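Local atomic coordinates of adenine Deaminase (Enterococcus faecalis, PDB entry 2ICS), a protein that belongs to the zinc-dependent amidohydrolases, binds two zinc ions and adenine in its TIM barrel, and deacetylates acetyl-(R)-mandelate with very low efficiency in vitro. Residues L260-A266 with V296-E302. Numbering follows the deposited sequence.
Sequences LREGMKA and VGYDWPE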
loop_
_atom_site.group_PDB
_atom_site.type_symbol
_atom_site.label_atom_id
_atom_site.label_comp_id
_atom_site.label_asym_id
_atom_site.label_seq_id
_atom_site.Cartn_x
_atom_site.Cartn_y
_atom_site.Cartn_z
ATOM N N LEU A 260 -10.207 6.041 -15.574
ATOM C CA LEU A 260 -10.245 4.799 -16.347
ATOM C C LEU A 260 -10.750 5.058 -17.764
ATOM O O LEU A 260 -10.165 4.577 -18.736
ATOM C CB LEU A 260 -11.133 3.749 -15.661
ATOM C CG LEU A 260 -11.248 2.390 -16.372
ATOM C CD1 LEU A 260 -9.868 1.770 -16.548
ATOM C CD2 LEU A 260 -12.140 1.460 -15.567
ATOM N N ARG A 261 -11.832 5.823 -17.885
ATOM C CA ARG A 261 -12.379 6.139 -19.199
ATOM C C ARG A 261 -11.339 6.817 -20.086
ATOM O O ARG A 261 -11.386 6.688 -21.307
ATOM C CB ARG A 261 -13.628 7.018 -19.065
ATOM C CG ARG A 261 -14.902 6.216 -18.839
ATOM C CD ARG A 261 -16.110 7.096 -18.547
ATOM N NE ARG A 261 -16.011 7.752 -17.244
ATOM C CZ ARG A 261 -16.996 8.443 -16.677
ATOM N NH1 ARG A 261 -18.161 8.571 -17.299
ATOM N NH2 ARG A 261 -16.818 9.004 -15.487
ATOM N N GLU A 262 -10.400 7.531 -19.473
ATOM C CA GLU A 262 -9.343 8.202 -20.227
ATOM C C GLU A 262 -8.147 7.271 -20.388
ATOM O O GLU A 262 -7.140 7.638 -20.987
ATOM C CB GLU A 262 -8.908 9.507 -19.531
ATOM C CG GLU A 262 -9.902 10.652 -19.704
ATOM C CD GLU A 262 -9.448 11.960 -19.071
ATOM O OE1 GLU A 262 -8.253 12.307 -19.185
ATOM O OE2 GLU A 262 -10.297 12.654 -18.471
ATOM N N GLY A 263 -8.262 6.065 -19.847
ATOM C CA GLY A 263 -7.184 5.099 -19.969
ATOM C C GLY A 263 -6.141 5.162 -18.872
ATOM O O GLY A 263 -5.041 4.632 -19.025
HETATM N N MSE A 264 -6.484 5.800 -17.759
HETATM C CA MSE A 264 -5.559 5.930 -16.638
HETATM C C MSE A 264 -5.943 5.004 -15.483
HETATM O O MSE A 264 -7.096 4.981 -15.059
HETATM C CB MSE A 264 -5.544 7.383 -16.154
HETATM C CG MSE A 264 -4.629 7.649 -14.966
HETATM SE SE MSE A 264 -4.845 9.457 -14.290
HETATM C CE MSE A 264 -3.553 10.373 -15.417
ATOM N N LYS A 265 -4.968 4.248 -14.980
ATOM C CA LYS A 265 -5.183 3.320 -13.867
ATOM C C LYS A 265 -4.121 3.532 -12.792
ATOM O O LYS A 265 -2.988 3.918 -13.095
ATOM C CB LYS A 265 -5.100 1.864 -14.348
ATOM C CG LYS A 265 -6.143 1.473 -15.378
ATOM C CD LYS A 265 -5.982 0.017 -15.817
ATOM C CE LYS A 265 -7.043 -0.349 -16.854
ATOM N NZ LYS A 265 -6.946 -1.757 -17.325
ATOM N N ALA A 266 -4.483 3.274 -11.536
ATOM C CA ALA A 266 -3.526 3.420 -10.450
ATOM C C ALA A 266 -2.502 2.289 -10.569
ATOM O O ALA A 266 -2.835 1.176 -10.981
ATOM C CB ALA A 266 -4.237 3.351 -9.101
ATOM N N VAL A 296 -15.132 -0.183 -10.261
ATOM C CA VAL A 296 -14.754 0.945 -11.105
ATOM C C VAL A 296 -14.526 0.443 -12.529
ATOM O O VAL A 296 -14.837 1.135 -13.496
ATOM C CB VAL A 296 -13.446 1.627 -10.605
ATOM C CG1 VAL A 296 -12.852 2.517 -11.701
ATOM C CG2 VAL A 296 -13.735 2.462 -9.380
ATOM N N GLY A 297 -13.973 -0.762 -12.656
ATOM C CA GLY A 297 -13.725 -1.310 -13.979
ATOM C C GLY A 297 -12.476 -2.162 -14.145
ATOM O O GLY A 297 -12.336 -2.842 -15.162
ATOM N N TYR A 298 -11.560 -2.128 -13.178
ATOM C CA TYR A 298 -10.340 -2.940 -13.270
ATOM C C TYR A 298 -10.729 -4.423 -13.230
ATOM O O TYR A 298 -11.784 -4.766 -12.698
ATOM C CB TYR A 298 -9.410 -2.656 -12.083
ATOM C CG TYR A 298 -8.819 -1.261 -12.005
ATOM C CD1 TYR A 298 -9.436 -0.172 -12.626
ATOM C CD2 TYR A 298 -7.677 -1.015 -11.237
ATOM C CE1 TYR A 298 -8.935 1.124 -12.476
ATOM C CE2 TYR A 298 -7.171 0.278 -11.078
ATOM C CZ TYR A 298 -7.807 1.338 -11.696
ATOM O OH TYR A 298 -7.331 2.612 -11.518
ATOM N N ASP A 299 -9.900 -5.299 -13.796
ATOM C CA ASP A 299 -10.194 -6.736 -13.740
ATOM C C ASP A 299 -9.369 -7.342 -12.601
ATOM O O ASP A 299 -8.342 -6.790 -12.214
ATOM C CB ASP A 299 -9.882 -7.447 -15.073
ATOM C CG ASP A 299 -8.409 -7.371 -15.470
ATOM O OD1 ASP A 299 -7.520 -7.587 -14.615
ATOM O OD2 ASP A 299 -8.138 -7.115 -16.661
ATOM N N TRP A 300 -9.816 -8.472 -12.064
ATOM C CA TRP A 300 -9.118 -9.095 -10.944
ATOM C C TRP A 300 -7.623 -9.344 -11.121
ATOM O O TRP A 300 -6.841 -9.114 -10.191
ATOM C CB TRP A 300 -9.831 -10.388 -10.533
ATOM C CG TRP A 300 -11.138 -10.114 -9.832
ATOM C CD1 TRP A 300 -12.390 -10.437 -10.269
ATOM C CD2 TRP A 300 -11.316 -9.406 -8.594
ATOM N NE1 TRP A 300 -13.338 -9.970 -9.383
ATOM C CE2 TRP A 300 -12.706 -9.334 -8.348
ATOM C CE3 TRP A 300 -10.435 -8.823 -7.671
ATOM C CZ2 TRP A 300 -13.238 -8.701 -7.216
ATOM C CZ3 TRP A 300 -10.967 -8.189 -6.540
ATOM C CH2 TRP A 300 -12.356 -8.136 -6.328
ATOM N N PRO A 301 -7.197 -9.822 -12.302
ATOM C CA PRO A 301 -5.761 -10.066 -12.492
ATOM C C PRO A 301 -4.896 -8.823 -12.250
ATOM O O PRO A 301 -3.881 -8.893 -11.561
ATOM C CB PRO A 301 -5.679 -10.556 -13.938
ATOM C CG PRO A 301 -7.000 -11.286 -14.109
ATOM C CD PRO A 301 -7.980 -10.344 -13.438
ATOM N N GLU A 302 -5.284 -7.683 -12.810
ATOM C CA GLU A 302 -4.484 -6.482 -12.604
ATOM C C GLU A 302 -4.638 -5.995 -11.163
ATOM O O GLU A 302 -3.693 -5.469 -10.577
ATOM C CB GLU A 302 -4.859 -5.388 -13.620
ATOM C CG GLU A 302 -6.272 -4.851 -13.535
ATOM C CD GLU A 302 -6.658 -4.055 -14.776
ATOM O OE1 GLU A 302 -5.763 -3.457 -15.402
ATOM O OE2 GLU A 302 -7.855 -4.016 -15.124
HETATM O O HOH W 1 -8.699 4.385 -13.013
#
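Y298 and K265 lie at the centre of a mixed polar and apolar contact between two loops of the TIM barrel. One loop leaves helix 253-261; the other joins helix 286-296 to helix 300-305. The hydroxyl of Y298 meets the backbone of the first loop. A266 N donates to Y298 OH over 2.9 Å, with an N-H...O angle of 162°. The hydroxyl gives its own proton to a water at the ring edge, in the ring plane. That water in turn donates to M264 O at 2.7 Å. Two bonds thus grip the phenol oxygen and link it to both sides of K265.

K265 runs over one face of the Y298 ring, its CG 4.0 Å from CE1. Beyond CG its chain is fully extended, which carries the ammonium past the ring to E302. The salt bridge is uneven: K265 NZ is 2.8 Å from E302 OE1, on the syn lone pair, and bonds only weakly to OE2. E302 OE2 uses its anti lone pair to accept from D299 N at 2.8 Å. D299 OD1 accepts from E302 N, completing a capping box at the start of helix 300-305. The carboxylate that meets the lysine is therefore held by the helix cap.

L260 adds the apolar part. With CG anti to the backbone N (chi1 -180°), the L260 side chain reaches toward G297, and its CD2 packs against G297 CA at 3.6 Å. L260 CD1 lies 4.2 Å from Y298 CE1.

Around this contact, Y298 also packs on L293 of helix 286-296 and on F213. V296 rests on F253 and A256 of helix 253-261. The selenomethionine M264 packs on I228 of strand 227-228, while K306 NZ hydrogen-bonds A266 O.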